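Local structure of arabinogalactan endo-1,4-beta-galactosidase (Ignisphaera aggregans, 7OSK) at residues G53-E58 / R92-N97. The protein probably hydrolyses internal beta-1,4-galactosidic bonds of (arabino)galactan, through the family 53 glycoside hydrolase catalytic domain described here, which also carries a calcium ion. Numbering follows the deposited sequence.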
loop_
_atom_site.group_PDB
_atom_site.type_symbol
_atom_site.label_atom_id
_atom_site.label_comp_id
_atom_site.label_asym_id
_atom_site.label_seq_id
_atom_site.Cartn_x
_atom_site.Cartn_y
_atom_site.Cartn_z
ATOM N N GLY A 53 5.491 2.655 7.859
ATOM C CA GLY A 53 4.249 3.252 7.403
ATOM C C GLY A 53 3.046 2.339 7.509
ATOM O O GLY A 53 3.166 1.167 7.865
ATOM N N VAL A 54 1.879 2.903 7.214
ATOM C CA VAL A 54 0.636 2.148 7.118
ATOM C C VAL A 54 -0.162 2.659 5.927
ATOM O O VAL A 54 0.015 3.803 5.506
ATOM C CB VAL A 54 -0.223 2.272 8.396
ATOM C CG1 VAL A 54 0.489 1.659 9.590
ATOM C CG2 VAL A 54 -0.576 3.730 8.668
ATOM N N ASP A 55 -1.032 1.812 5.387
ATOM C CA ASP A 55 -1.951 2.231 4.336
ATOM C C ASP A 55 -3.285 2.624 4.963
ATOM O O ASP A 55 -4.014 1.772 5.471
ATOM C CB ASP A 55 -2.151 1.121 3.304
ATOM C CG ASP A 55 -2.901 1.598 2.072
ATOM O OD1 ASP A 55 -4.114 1.875 2.180
ATOM O OD2 ASP A 55 -2.284 1.690 0.990
ATOM N N ALA A 56 -3.594 3.917 4.924
ATOM C CA ALA A 56 -4.808 4.445 5.540
ATOM C C ALA A 56 -5.794 4.926 4.482
ATOM O O ALA A 56 -6.477 5.932 4.669
ATOM C CB ALA A 56 -4.459 5.582 6.494
ATOM N N SER A 57 -5.873 4.196 3.374
ATOM C CA SER A 57 -6.706 4.597 2.245
ATOM C C SER A 57 -8.194 4.628 2.593
ATOM O O SER A 57 -8.953 5.411 2.025
ATOM C CB SER A 57 -6.477 3.656 1.062
ATOM O OG SER A 57 -5.101 3.583 0.727
ATOM N N GLU A 58 -8.607 3.781 3.532
ATOM C CA GLU A 58 -10.018 3.657 3.878
ATOM C C GLU A 58 -10.424 4.646 4.968
ATOM O O GLU A 58 -11.610 4.914 5.162
ATOM C CB GLU A 58 -10.339 2.231 4.337
ATOM C CG GLU A 58 -9.879 1.134 3.387
ATOM C CD GLU A 58 -8.392 0.840 3.482
ATOM O OE1 GLU A 58 -7.818 0.978 4.582
ATOM O OE2 GLU A 58 -7.796 0.474 2.448
ATOM N N ARG A 92 0.574 5.661 3.261
ATOM C CA ARG A 92 0.366 5.184 1.897
ATOM C C ARG A 92 -1.110 5.274 1.534
ATOM O O ARG A 92 -1.970 4.817 2.283
ATOM C CB ARG A 92 0.868 3.748 1.746
ATOM C CG ARG A 92 0.701 3.161 0.354
ATOM C CD ARG A 92 1.340 1.783 0.268
ATOM N NE ARG A 92 1.217 1.187 -1.065
ATOM C CZ ARG A 92 0.265 0.331 -1.429
ATOM N NH1 ARG A 92 -0.672 -0.047 -0.569
ATOM N NH2 ARG A 92 0.249 -0.151 -2.662
ATOM N N LEU A 93 -1.393 5.876 0.382
ATOM C CA LEU A 93 -2.766 6.060 -0.080
ATOM C C LEU A 93 -2.908 5.656 -1.539
ATOM O O LEU A 93 -2.120 6.077 -2.385
ATOM C CB LEU A 93 -3.201 7.519 0.092
ATOM C CG LEU A 93 -3.233 8.084 1.513
ATOM C CD1 LEU A 93 -3.452 9.584 1.469
ATOM C CD2 LEU A 93 -4.312 7.406 2.342
ATOM N N ARG A 94 -3.915 4.838 -1.828
ATOM C CA ARG A 94 -4.244 4.498 -3.206
ATOM C C ARG A 94 -5.173 5.560 -3.777
ATOM O O ARG A 94 -5.906 6.213 -3.035
ATOM C CB ARG A 94 -4.894 3.114 -3.296
ATOM C CG ARG A 94 -6.177 2.966 -2.500
ATOM C CD ARG A 94 -6.834 1.617 -2.750
ATOM N NE ARG A 94 -7.988 1.401 -1.880
ATOM C CZ ARG A 94 -7.920 0.916 -0.642
ATOM N NH1 ARG A 94 -6.748 0.591 -0.111
ATOM N NH2 ARG A 94 -9.027 0.757 0.067
ATOM N N VAL A 95 -5.133 5.731 -5.095
ATOM C CA VAL A 95 -5.975 6.710 -5.773
ATOM C C VAL A 95 -6.608 6.098 -7.019
ATOM O O VAL A 95 -5.909 5.699 -7.953
ATOM C CB VAL A 95 -5.173 7.977 -6.169
ATOM C CG1 VAL A 95 -6.038 8.940 -6.975
ATOM C CG2 VAL A 95 -4.623 8.672 -4.934
ATOM N N TRP A 96 -7.935 6.028 -7.017
ATOM C CA TRP A 96 -8.695 5.589 -8.180
ATOM C C TRP A 96 -9.160 6.813 -8.956
ATOM O O TRP A 96 -9.457 7.853 -8.367
ATOM C CB TRP A 96 -9.888 4.729 -7.759
ATOM C CG TRP A 96 -9.498 3.417 -7.139
ATOM C CD1 TRP A 96 -8.487 2.590 -7.538
ATOM C CD2 TRP A 96 -10.106 2.786 -6.007
ATOM N NE1 TRP A 96 -8.431 1.484 -6.726
ATOM C CE2 TRP A 96 -9.416 1.580 -5.779
ATOM C CE3 TRP A 96 -11.168 3.124 -5.165
ATOM C CZ2 TRP A 96 -9.751 0.712 -4.743
ATOM C CZ3 TRP A 96 -11.501 2.257 -4.136
ATOM C CH2 TRP A 96 -10.793 1.068 -3.934
ATOM N N ASN A 97 -9.214 6.693 -10.279
ATOM C CA ASN A 97 -9.541 7.827 -11.132
ATOM C C ASN A 97 -10.976 8.299 -10.933
ATOM O O ASN A 97 -11.219 9.482 -10.694
ATOM C CB ASN A 97 -9.311 7.468 -12.600
ATOM C CG ASN A 97 -7.852 7.183 -12.909
ATOM O OD1 ASN A 97 -7.108 6.689 -12.062
ATOM N ND2 ASN A 97 -7.435 7.500 -14.128
HETATM O O HOH W 1 -4.052 0.599 -1.177
#
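R92 N bonds to V54 O and A56 N to R92 O (3.2 Å), joining strands 51-55 and 90-95 in parallel as the first two staves of the TIM barrel. D55 and R92 pair across the bridge with their side chains on the same face of the sheet. R92 runs out extended as far as NE, CG anti to the backbone N (chi1 -180°), and brings NH1 to D55 OD2 at 2.8 Å; this salt bridge is weak as a hydrogen bond, and carboxylate and guanidinium planes stand 59° apart. E292 also pairs with R92 NH1.

Beyond the strand end, OD1 of D55 takes the backbone N of S57, closing an Asx turn. S57 OG, which also donates to D55 OD1, accepts a nearly straight bond from R94 N (3.1 Å, 165°). S57 CB lies over one face of the R94 guanidinium. E58, its chain bent at chi2, offers OE2 alone to both end nitrogens, NH2 at 2.7 Å and NH1 at 2.8 Å. NH2 has a second acceptor in G109 O. Packing is close here and where L93 CD2 meets A56 O, on the side covered by F120. The looser part lies between D55 and R94: OD1 and NH1 make a long ion pair at 3.7 Å, and a water links NH1 to D55 OD2. A methionine in place of R94 would probably leave E58 OE2 without its charged mate, and the water without its NH1 donor. Within this contact, buried D55 and E58 alternate with R92 and R94, so these four charges are likely to be largely balanced.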